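Local coordinates for protein 16S rRNA (adenine(1408)-N(1))-methyltransferase (Escherichia coli, PDB 3P2E) that methylates N1 of adenine 1408 in 16S rRNA of assembled 30S subunits, using S-adenosyl-L-methionine, and so confers resistance to many aminoglycosides, at residues Leu2-Val10 against Lys58-Ile69; Gly34-Leu42 against Val190-Ala198. All blocks are in the same frame, centred on the assembly; numbering follows the deposited sequence.

Contact 1 of 2, residues Leu2-Val10 against Lys58-Ile69; sequences LILKGTKTV and KENLFDISKKII
Gly6 and Ser65 are joined by a direct hydrogen bond. Ser65 OG donates to Gly6 O at 2.6 Å, in the carbonyl plane and on a lone pair. The serine hydroxyl reaches the turn because OG lies anti to the backbone N of its own residue (chi1 178°).

Two waters extend the polar side. One accepts from Gly6 N and donates to Leu4 O and to Ser65 O, the last at 2.7 Å. The other donates to Thr7 O and accepts from Lys58 NZ at 2.9 Å, which ties the lysine tip to the turn.

The aromatic part belongs to Phe62. Thr7 sits over one ring face, with CB 4.0 Å from the ring centroid and almost on the normal, a CH-pi contact. Glu59 CA lies over the opposite face, so the ring is sandwiched. Thr7 CG2 also packs on Lys66 CD at 3.5 Å.

Leu4 fills the apolar side. Its CD1 meets Leu61 CB at 3.7 Å, while CD2 comes to the edge of the Phe62 ring, near its plane. Just past helix 62-68, Ile69 CD1 touches Lys5 CG.

Lys5 to Lys8 form a type II' turn, with Gly6 at positive phi. The arrangement is a two-residue beta-hairpin whose turn and Leu4 pack on helix 62-68 and the residues leading into it, beside strand 80-83, an outermost strand of the Rossmann-like methyltransferase sheet.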
loop_
_atom_site.group_PDB
_atom_site.type_symbol
_atom_site.label_atom_id
_atom_site.label_comp_id
_atom_site.label_asym_id
_atom_site.label_seq_id
_atom_site.Cartn_x
_atom_site.Cartn_y
_atom_site.Cartn_z
ATOM N N LEU A 2 11.477 -1.175 12.008
ATOM C CA LEU A 2 12.144 -2.348 11.377
ATOM C C LEU A 2 12.016 -2.322 9.863
ATOM O O LEU A 2 10.908 -2.246 9.330
ATOM C CB LEU A 2 11.534 -3.653 11.893
ATOM C CG LEU A 2 11.777 -4.059 13.345
ATOM C CD1 LEU A 2 10.979 -5.320 13.654
ATOM C CD2 LEU A 2 13.264 -4.295 13.574
ATOM N N ILE A 3 13.151 -2.386 9.174
ATOM C CA ILE A 3 13.156 -2.406 7.717
ATOM C C ILE A 3 14.045 -3.546 7.243
ATOM O O ILE A 3 14.820 -4.111 8.020
ATOM C CB ILE A 3 13.702 -1.093 7.117
ATOM C CG1 ILE A 3 15.190 -0.947 7.443
ATOM C CG2 ILE A 3 12.910 0.091 7.654
ATOM C CD1 ILE A 3 15.878 0.168 6.682
ATOM N N LEU A 4 13.928 -3.889 5.966
ATOM C CA LEU A 4 14.737 -4.954 5.395
ATOM C C LEU A 4 15.897 -4.417 4.573
ATOM O O LEU A 4 15.725 -3.523 3.745
ATOM C CB LEU A 4 13.894 -5.855 4.490
ATOM C CG LEU A 4 12.946 -6.876 5.114
ATOM C CD1 LEU A 4 12.307 -7.689 3.993
ATOM C CD2 LEU A 4 13.711 -7.797 6.057
ATOM N N LYS A 5 17.078 -4.968 4.819
ATOM C CA LYS A 5 18.277 -4.615 4.075
ATOM C C LYS A 5 18.653 -5.965 3.482
ATOM O O LYS A 5 19.382 -6.744 4.092
ATOM C CB LYS A 5 19.377 -4.108 5.010
ATOM C CG LYS A 5 20.680 -3.770 4.297
ATOM C CD LYS A 5 21.686 -3.106 5.228
ATOM C CE LYS A 5 21.207 -1.731 5.677
ATOM N NZ LYS A 5 22.200 -1.039 6.546
ATOM N N GLY A 6 18.138 -6.247 2.292
ATOM C CA GLY A 6 18.395 -7.544 1.701
ATOM C C GLY A 6 17.516 -8.495 2.495
ATOM O O GLY A 6 16.326 -8.235 2.657
ATOM N N THR A 7 18.088 -9.581 3.009
ATOM C CA THR A 7 17.315 -10.541 3.794
ATOM C C THR A 7 17.466 -10.274 5.289
ATOM O O THR A 7 16.934 -11.013 6.116
ATOM C CB THR A 7 17.763 -11.992 3.512
ATOM O OG1 THR A 7 19.135 -12.159 3.899
ATOM C CG2 THR A 7 17.611 -12.316 2.038
ATOM N N LYS A 8 18.183 -9.212 5.631
ATOM C CA LYS A 8 18.421 -8.868 7.029
ATOM C C LYS A 8 17.517 -7.752 7.532
ATOM O O LYS A 8 17.264 -6.777 6.828
ATOM C CB LYS A 8 19.885 -8.456 7.212
ATOM C CG LYS A 8 20.258 -8.072 8.634
ATOM C CD LYS A 8 21.699 -7.591 8.711
ATOM C CE LYS A 8 22.098 -7.261 10.141
ATOM N NZ LYS A 8 22.023 -8.460 11.025
ATOM N N THR A 9 17.025 -7.901 8.756
ATOM C CA THR A 9 16.177 -6.881 9.353
ATOM C C THR A 9 17.080 -5.910 10.109
ATOM O O THR A 9 17.941 -6.329 10.885
ATOM C CB THR A 9 15.162 -7.495 10.341
ATOM O OG1 THR A 9 14.315 -8.421 9.648
ATOM C CG2 THR A 9 14.303 -6.405 10.966
ATOM N N VAL A 10 16.898 -4.617 9.869
ATOM C CA VAL A 10 17.698 -3.601 10.540
ATOM C C VAL A 10 16.820 -2.449 11.005
ATOM O O VAL A 10 15.705 -2.264 10.514
ATOM C CB VAL A 10 18.805 -3.050 9.615
ATOM C CG1 VAL A 10 19.818 -4.143 9.316
ATOM C CG2 VAL A 10 18.197 -2.525 8.327
ATOM N N LYS A 58 8.107 -10.726 6.337
ATOM C CA LYS A 58 9.370 -10.339 5.726
ATOM C C LYS A 58 9.889 -11.344 4.720
ATOM O O LYS A 58 10.558 -10.969 3.754
ATOM C CB LYS A 58 10.438 -10.125 6.799
ATOM C CG LYS A 58 10.824 -11.399 7.538
ATOM C CD LYS A 58 11.971 -11.147 8.501
ATOM C CE LYS A 58 12.375 -12.433 9.208
ATOM N NZ LYS A 58 13.531 -12.207 10.121
ATOM N N GLU A 59 9.581 -12.619 4.942
ATOM C CA GLU A 59 10.067 -13.680 4.076
ATOM C C GLU A 59 9.682 -13.536 2.617
ATOM O O GLU A 59 10.466 -13.867 1.731
ATOM C CB GLU A 59 9.602 -15.047 4.589
ATOM C CG GLU A 59 10.232 -15.451 5.919
ATOM C CD GLU A 59 9.504 -14.890 7.125
ATOM O OE1 GLU A 59 8.601 -14.046 6.951
ATOM O OE2 GLU A 59 9.842 -15.300 8.258
ATOM N N ASN A 60 8.482 -13.035 2.360
ATOM C CA ASN A 60 8.042 -12.897 0.984
ATOM C C ASN A 60 8.629 -11.699 0.252
ATOM O O ASN A 60 8.451 -11.556 -0.958
ATOM C CB ASN A 60 6.520 -12.865 0.925
ATOM C CG ASN A 60 5.905 -14.205 1.270
ATOM O OD1 ASN A 60 6.596 -15.230 1.308
ATOM N ND2 ASN A 60 4.598 -14.210 1.503
ATOM N N LEU A 61 9.346 -10.855 0.985
ATOM C CA LEU A 61 9.968 -9.668 0.403
ATOM C C LEU A 61 11.455 -9.840 0.117
ATOM O O LEU A 61 12.081 -8.966 -0.485
ATOM C CB LEU A 61 9.796 -8.479 1.344
ATOM C CG LEU A 61 8.446 -7.776 1.332
ATOM C CD1 LEU A 61 8.274 -6.972 2.606
ATOM C CD2 LEU A 61 8.359 -6.886 0.093
ATOM N N PHE A 62 12.022 -10.961 0.546
ATOM C CA PHE A 62 13.450 -11.198 0.359
ATOM C C PHE A 62 13.998 -11.014 -1.053
ATOM O O PHE A 62 15.036 -10.380 -1.236
ATOM C CB PHE A 62 13.822 -12.597 0.870
ATOM C CG PHE A 62 13.802 -12.722 2.371
ATOM C CD1 PHE A 62 13.596 -11.607 3.180
ATOM C CD2 PHE A 62 14.013 -13.958 2.978
ATOM C CE1 PHE A 62 13.602 -11.720 4.568
ATOM C CE2 PHE A 62 14.020 -14.079 4.365
ATOM C CZ PHE A 62 13.814 -12.956 5.161
ATOM N N ASP A 63 13.321 -11.566 -2.051
ATOM C CA ASP A 63 13.815 -11.441 -3.419
ATOM C C ASP A 63 13.896 -10.002 -3.905
ATOM O O ASP A 63 14.940 -9.562 -4.385
ATOM C CB ASP A 63 12.959 -12.274 -4.372
ATOM C CG ASP A 63 13.359 -13.736 -4.376
ATOM O OD1 ASP A 63 13.476 -14.323 -3.279
ATOM O OD2 ASP A 63 13.555 -14.299 -5.474
ATOM N N ILE A 64 12.802 -9.260 -3.786
ATOM C CA ILE A 64 12.819 -7.877 -4.237
ATOM C C ILE A 64 13.677 -6.998 -3.326
ATOM O O ILE A 64 14.286 -6.035 -3.781
ATOM C CB ILE A 64 11.389 -7.302 -4.334
ATOM C CG1 ILE A 64 10.617 -8.023 -5.445
ATOM C CG2 ILE A 64 11.445 -5.801 -4.615
ATOM C CD1 ILE A 64 11.270 -7.931 -6.821
ATOM N N SER A 65 13.738 -7.335 -2.042
ATOM C CA SER A 65 14.549 -6.565 -1.112
ATOM C C SER A 65 16.021 -6.697 -1.501
ATOM O O SER A 65 16.786 -5.737 -1.409
ATOM C CB SER A 65 14.349 -7.067 0.319
ATOM O OG SER A 65 15.175 -6.347 1.213
ATOM N N LYS A 66 16.410 -7.891 -1.939
ATOM C CA LYS A 66 17.788 -8.140 -2.356
ATOM C C LYS A 66 18.071 -7.414 -3.667
ATOM O O LYS A 66 19.192 -6.975 -3.918
ATOM C CB LYS A 66 18.028 -9.642 -2.535
ATOM C CG LYS A 66 18.175 -10.405 -1.223
ATOM C CD LYS A 66 18.034 -11.912 -1.428
ATOM C CE LYS A 66 19.045 -12.450 -2.424
ATOM N NZ LYS A 66 18.819 -13.902 -2.687
ATOM N N LYS A 67 17.045 -7.285 -4.497
ATOM C CA LYS A 67 17.194 -6.621 -5.783
ATOM C C LYS A 67 17.399 -5.112 -5.667
ATOM O O LYS A 67 18.254 -4.550 -6.347
ATOM C CB LYS A 67 15.973 -6.907 -6.665
ATOM C CG LYS A 67 16.073 -6.331 -8.069
ATOM C CD LYS A 67 14.914 -6.792 -8.942
ATOM C CE LYS A 67 15.086 -6.313 -10.379
ATOM N NZ LYS A 67 14.056 -6.882 -11.289
ATOM N N ILE A 68 16.634 -4.454 -4.801
ATOM C CA ILE A 68 16.760 -3.006 -4.679
ATOM C C ILE A 68 18.066 -2.525 -4.066
ATOM O O ILE A 68 18.408 -1.349 -4.191
ATOM C CB ILE A 68 15.589 -2.387 -3.881
ATOM C CG1 ILE A 68 15.598 -2.888 -2.437
ATOM C CG2 ILE A 68 14.279 -2.715 -4.570
ATOM C CD1 ILE A 68 14.626 -2.150 -1.536
ATOM N N ILE A 69 18.797 -3.427 -3.419
ATOM C CA ILE A 69 20.063 -3.065 -2.791
ATOM C C ILE A 69 21.242 -3.230 -3.754
ATOM O O ILE A 69 22.375 -2.875 -3.427
ATOM C CB ILE A 69 20.307 -3.912 -1.514
ATOM C CG1 ILE A 69 21.503 -3.359 -0.738
ATOM C CG2 ILE A 69 20.544 -5.364 -1.888
ATOM C CD1 ILE A 69 21.787 -4.094 0.557
HETATM O O HOH W 1 16.786 -4.006 0.717
HETATM O O HOH W 2 15.521 -11.173 8.303
#

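Contact 2 of 2, residues Gly34-Leu42 against Val190-Ala198; sequences GDGRNIYKL and VKQFNSLWA. With SAH (S-adenosyl-L-homocysteine), chain C.
This contact forms part of the cofactor pocket of a Rossmann-like methyltransferase, at the amino-acid end of S-adenosyl-L-homocysteine (SAH). The glycine-containing loop and start of helix 37-44 meet the loop that leads into helix 196-203.

Asn38 faces both protein and ligand. Its OD1 accepts from Ser195 N at 3.0 Å, with the donor 44° above the carbonyl plane. A water also donates to OD1 and accepts from Asn194 N. The other branch, ND2, lies 2.9 Å from SAH OXT. Holding OD1 therefore helps fix the rotation of the amide beside the ligand carboxylate.

Asp35 grips backbone with both oxygens. OD2 takes Leu196 N on its syn lone pair, nearly straight at 167°. OD1 accepts from Arg37 N from above the carboxylate plane, an Asx turn. With CG between the backbone N and carbonyl carbon (chi1 66°), the carboxylate is held against the Ser195 backbone and CB.

Ser195 is the N-cap of its helix. OG accepts from Ala198 N at 2.9 Å and donates to SAH O at 2.8 Å. SAH SD lies over one face of the Trp197 ring, offset toward its rim.

Farther out, extended Lys41 reaches Gln192 O with NZ at 2.6 Å, in the carbonyl plane. The Lys41 and Asn194 side chains cross at about a right angle. Arg37 CD rests on Asn194 O at 3.4 Å.

A glycine-containing loop after the first strand, facing the cofactor, is typical of class I methyltransferases; here the capped start of helix 196-203 meets it at the ligand carboxylate.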
loop_
_atom_site.group_PDB
_atom_site.type_symbol
_atom_site.label_atom_id
_atom_site.label_comp_id
_atom_site.label_asym_id
_atom_site.label_seq_id
_atom_site.Cartn_x
_atom_site.Cartn_y
_atom_site.Cartn_z
ATOM N N GLY A 34 2.884 -7.050 0.207
ATOM C CA GLY A 34 3.135 -8.364 -0.357
ATOM C C GLY A 34 4.572 -8.630 -0.770
ATOM O O GLY A 34 5.500 -8.363 -0.001
ATOM N N ASP A 35 4.761 -9.136 -1.990
ATOM C CA ASP A 35 6.099 -9.484 -2.473
ATOM C C ASP A 35 6.979 -8.335 -2.958
ATOM O O ASP A 35 8.105 -8.559 -3.400
ATOM C CB ASP A 35 6.019 -10.572 -3.560
ATOM C CG ASP A 35 5.325 -10.106 -4.842
ATOM O OD1 ASP A 35 5.173 -8.887 -5.065
ATOM O OD2 ASP A 35 4.944 -10.983 -5.648
ATOM N N GLY A 36 6.469 -7.110 -2.864
ATOM C CA GLY A 36 7.239 -5.947 -3.272
ATOM C C GLY A 36 7.328 -5.651 -4.759
ATOM O O GLY A 36 7.918 -4.641 -5.152
ATOM N N ARG A 37 6.744 -6.506 -5.593
ATOM C CA ARG A 37 6.814 -6.292 -7.037
ATOM C C ARG A 37 5.981 -5.116 -7.521
ATOM O O ARG A 37 6.373 -4.422 -8.458
ATOM C CB ARG A 37 6.405 -7.562 -7.793
ATOM C CG ARG A 37 7.419 -8.690 -7.665
ATOM C CD ARG A 37 7.015 -9.907 -8.485
ATOM N NE ARG A 37 7.902 -11.039 -8.227
ATOM C CZ ARG A 37 9.190 -11.079 -8.546
ATOM N NH1 ARG A 37 9.765 -10.046 -9.153
ATOM N NH2 ARG A 37 9.912 -12.152 -8.243
ATOM N N ASN A 38 4.834 -4.882 -6.891
ATOM C CA ASN A 38 3.994 -3.765 -7.306
ATOM C C ASN A 38 4.687 -2.446 -6.999
ATOM O O ASN A 38 4.702 -1.535 -7.830
ATOM C CB ASN A 38 2.636 -3.795 -6.595
ATOM C CG ASN A 38 1.765 -4.952 -7.044
ATOM O OD1 ASN A 38 1.893 -5.446 -8.169
ATOM N ND2 ASN A 38 0.854 -5.378 -6.170
ATOM N N ILE A 39 5.270 -2.355 -5.808
ATOM C CA ILE A 39 5.946 -1.137 -5.386
ATOM C C ILE A 39 7.208 -0.913 -6.216
ATOM O O ILE A 39 7.568 0.226 -6.512
ATOM C CB ILE A 39 6.312 -1.197 -3.878
ATOM C CG1 ILE A 39 6.541 0.216 -3.341
ATOM C CG2 ILE A 39 7.547 -2.047 -3.666
ATOM C CD1 ILE A 39 5.280 1.036 -3.247
ATOM N N TYR A 40 7.869 -2.006 -6.598
ATOM C CA TYR A 40 9.083 -1.919 -7.406
ATOM C C TYR A 40 8.752 -1.258 -8.742
ATOM O O TYR A 40 9.510 -0.425 -9.232
ATOM C CB TYR A 40 9.670 -3.314 -7.662
ATOM C CG TYR A 40 10.999 -3.290 -8.393
ATOM C CD1 TYR A 40 12.203 -3.298 -7.691
ATOM C CD2 TYR A 40 11.049 -3.203 -9.784
ATOM C CE1 TYR A 40 13.428 -3.216 -8.358
ATOM C CE2 TYR A 40 12.269 -3.118 -10.461
ATOM C CZ TYR A 40 13.451 -3.123 -9.741
ATOM O OH TYR A 40 14.656 -3.020 -10.403
ATOM N N LYS A 41 7.621 -1.631 -9.331
ATOM C CA LYS A 41 7.217 -1.060 -10.612
ATOM C C LYS A 41 6.865 0.413 -10.467
ATOM O O LYS A 41 7.208 1.224 -11.325
ATOM C CB LYS A 41 6.024 -1.823 -11.199
ATOM C CG LYS A 41 5.573 -1.288 -12.557
ATOM C CD LYS A 41 4.469 -2.142 -13.168
ATOM C CE LYS A 41 4.062 -1.608 -14.533
ATOM N NZ LYS A 41 2.991 -2.427 -15.161
ATOM N N LEU A 42 6.174 0.768 -9.389
ATOM C CA LEU A 42 5.818 2.170 -9.175
ATOM C C LEU A 42 7.080 3.010 -9.033
ATOM O O LEU A 42 7.199 4.091 -9.619
ATOM C CB LEU A 42 4.986 2.331 -7.904
ATOM C CG LEU A 42 3.580 1.739 -7.911
ATOM C CD1 LEU A 42 2.911 2.016 -6.567
ATOM C CD2 LEU A 42 2.775 2.349 -9.045
ATOM N N VAL A 190 -6.250 -5.279 -13.902
ATOM C CA VAL A 190 -5.344 -5.869 -12.926
ATOM C C VAL A 190 -4.098 -6.478 -13.566
ATOM O O VAL A 190 -3.082 -6.669 -12.898
ATOM C CB VAL A 190 -6.091 -6.933 -12.085
ATOM C CG1 VAL A 190 -5.164 -7.541 -11.039
ATOM C CG2 VAL A 190 -7.307 -6.279 -11.417
ATOM N N LYS A 191 -4.169 -6.754 -14.866
ATOM C CA LYS A 191 -3.037 -7.341 -15.573
ATOM C C LYS A 191 -1.807 -6.442 -15.596
ATOM O O LYS A 191 -0.714 -6.892 -15.946
ATOM C CB LYS A 191 -3.437 -7.706 -17.006
ATOM C CG LYS A 191 -4.447 -8.841 -17.081
ATOM C CD LYS A 191 -4.698 -9.272 -18.521
ATOM C CE LYS A 191 -5.692 -10.423 -18.578
ATOM N NZ LYS A 191 -5.931 -10.888 -19.968
ATOM N N GLN A 192 -1.979 -5.182 -15.205
ATOM C CA GLN A 192 -0.871 -4.232 -15.196
ATOM C C GLN A 192 0.010 -4.351 -13.956
ATOM O O GLN A 192 1.126 -3.827 -13.933
ATOM C CB GLN A 192 -1.400 -2.803 -15.302
ATOM C CG GLN A 192 -2.002 -2.259 -14.025
ATOM C CD GLN A 192 -2.694 -0.932 -14.245
ATOM O OE1 GLN A 192 -3.704 -0.859 -14.946
ATOM N NE2 GLN A 192 -2.149 0.129 -13.654
ATOM N N PHE A 193 -0.487 -5.035 -12.928
ATOM C CA PHE A 193 0.277 -5.203 -11.694
ATOM C C PHE A 193 1.237 -6.381 -11.823
ATOM O O PHE A 193 0.926 -7.371 -12.480
ATOM C CB PHE A 193 -0.676 -5.400 -10.513
ATOM C CG PHE A 193 -1.498 -4.183 -10.202
ATOM C CD1 PHE A 193 -0.983 -3.167 -9.403
ATOM C CD2 PHE A 193 -2.766 -4.025 -10.751
ATOM C CE1 PHE A 193 -1.719 -2.003 -9.159
ATOM C CE2 PHE A 193 -3.508 -2.868 -10.515
ATOM C CZ PHE A 193 -2.984 -1.855 -9.720
ATOM N N ASN A 194 2.399 -6.270 -11.187
ATOM C CA ASN A 194 3.423 -7.307 -11.280
ATOM C C ASN A 194 3.508 -8.358 -10.171
ATOM O O ASN A 194 4.208 -9.355 -10.339
ATOM C CB ASN A 194 4.803 -6.659 -11.438
ATOM C CG ASN A 194 5.018 -6.056 -12.816
ATOM O OD1 ASN A 194 6.070 -5.477 -13.094
ATOM N ND2 ASN A 194 4.024 -6.192 -13.687
ATOM N N SER A 195 2.830 -8.161 -9.044
ATOM C CA SER A 195 2.918 -9.169 -7.988
ATOM C C SER A 195 2.345 -10.489 -8.499
ATOM O O SER A 195 1.452 -10.505 -9.350
ATOM C CB SER A 195 2.181 -8.722 -6.714
ATOM O OG SER A 195 0.795 -9.001 -6.765
ATOM N N LEU A 196 2.876 -11.597 -7.995
ATOM C CA LEU A 196 2.414 -12.910 -8.427
ATOM C C LEU A 196 0.933 -13.067 -8.089
ATOM O O LEU A 196 0.173 -13.665 -8.845
ATOM C CB LEU A 196 3.235 -14.007 -7.745
ATOM C CG LEU A 196 4.758 -13.821 -7.743
ATOM C CD1 LEU A 196 5.421 -15.033 -7.108
ATOM C CD2 LEU A 196 5.261 -13.619 -9.162
ATOM N N TRP A 197 0.537 -12.521 -6.945
ATOM C CA TRP A 197 -0.846 -12.569 -6.481
ATOM C C TRP A 197 -1.762 -11.816 -7.443
ATOM O O TRP A 197 -2.817 -12.320 -7.831
ATOM C CB TRP A 197 -0.906 -11.959 -5.072
ATOM C CG TRP A 197 -2.278 -11.684 -4.485
ATOM C CD1 TRP A 197 -2.743 -10.474 -4.043
ATOM C CD2 TRP A 197 -3.293 -12.643 -4.155
ATOM N NE1 TRP A 197 -3.974 -10.623 -3.449
ATOM C CE2 TRP A 197 -4.337 -11.942 -3.502
ATOM C CE3 TRP A 197 -3.420 -14.027 -4.338
ATOM C CZ2 TRP A 197 -5.492 -12.579 -3.033
ATOM C CZ3 TRP A 197 -4.571 -14.664 -3.869
ATOM C CH2 TRP A 197 -5.592 -13.935 -3.223
ATOM N N ALA A 198 -1.363 -10.611 -7.834
ATOM C CA ALA A 198 -2.187 -9.827 -8.752
ATOM C C ALA A 198 -2.331 -10.533 -10.096
ATOM O O ALA A 198 -3.404 -10.514 -10.703
ATOM C CB ALA A 198 -1.586 -8.437 -8.949
HETATM N N SAH C . -0.708 -5.841 -2.079
HETATM C CA SAH C . -0.354 -7.137 -2.332
HETATM C CB SAH C . -1.220 -8.091 -1.505
HETATM C CG SAH C . -0.732 -9.493 -1.292
HETATM S SD SAH C . -1.744 -10.571 -0.332
HETATM C C SAH C . -0.387 -7.388 -3.902
HETATM O O SAH C . 0.389 -8.222 -4.107
HETATM O OXT SAH C . -1.067 -6.844 -4.650
HETATM C "C5'" SAH C . -2.295 -9.785 1.188
HETATM C "C4'" SAH C . -1.013 -9.195 1.939
HETATM O "O4'" SAH C . -1.610 -8.478 3.027
HETATM C "C3'" SAH C . -0.070 -10.229 2.520
HETATM O "O3'" SAH C . 1.293 -10.020 2.034
HETATM C "C2'" SAH C . -0.247 -10.085 4.077
HETATM O "O2'" SAH C . 0.897 -10.344 4.860
HETATM C "C1'" SAH C . -0.758 -8.634 4.204
HETATM N N9 SAH C . -1.577 -8.375 5.454
HETATM C C8 SAH C . -2.635 -9.154 5.943
HETATM N N7 SAH C . -3.115 -8.702 7.088
HETATM C C5 SAH C . -2.290 -7.552 7.325
HETATM C C6 SAH C . -2.370 -6.662 8.451
HETATM N N6 SAH C . -3.273 -6.831 9.445
HETATM N N1 SAH C . -1.447 -5.631 8.423
HETATM C C2 SAH C . -0.517 -5.464 7.389
HETATM N N3 SAH C . -0.449 -6.332 6.304
HETATM C C4 SAH C . -1.375 -7.345 6.361
HETATM O O HOH W 3 2.722 -12.324 -4.817
HETATM O O HOH W 4 7.967 -5.162 -10.661
HETATM O O HOH W 5 2.812 -3.637 -10.474
#

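Contacts 1 and 2 lie side by side, with centres about 16 Å apart. Their segments alternate along the chain. Segment 58-69 joins them: one side takes the hairpin 2-10, another takes segment 34-42. Leu61 CD2 packs on Gly34 O at 3.2 Å, and Ile64 CG1 on Asp35 O at 3.3 Å. Tyr40 lies against Ile64, Lys67 and Ile68. Contact 2 touches SAH directly. Contact 1 stands back from it, the Leu61 side chain being about 8 Å from the ligand. The cofactor-binding residue Asp55 relates to both: its OD1 is hydrogen-bonded to Gly34 N and to SAH, and its side chain is about 4 Å from that of Leu61.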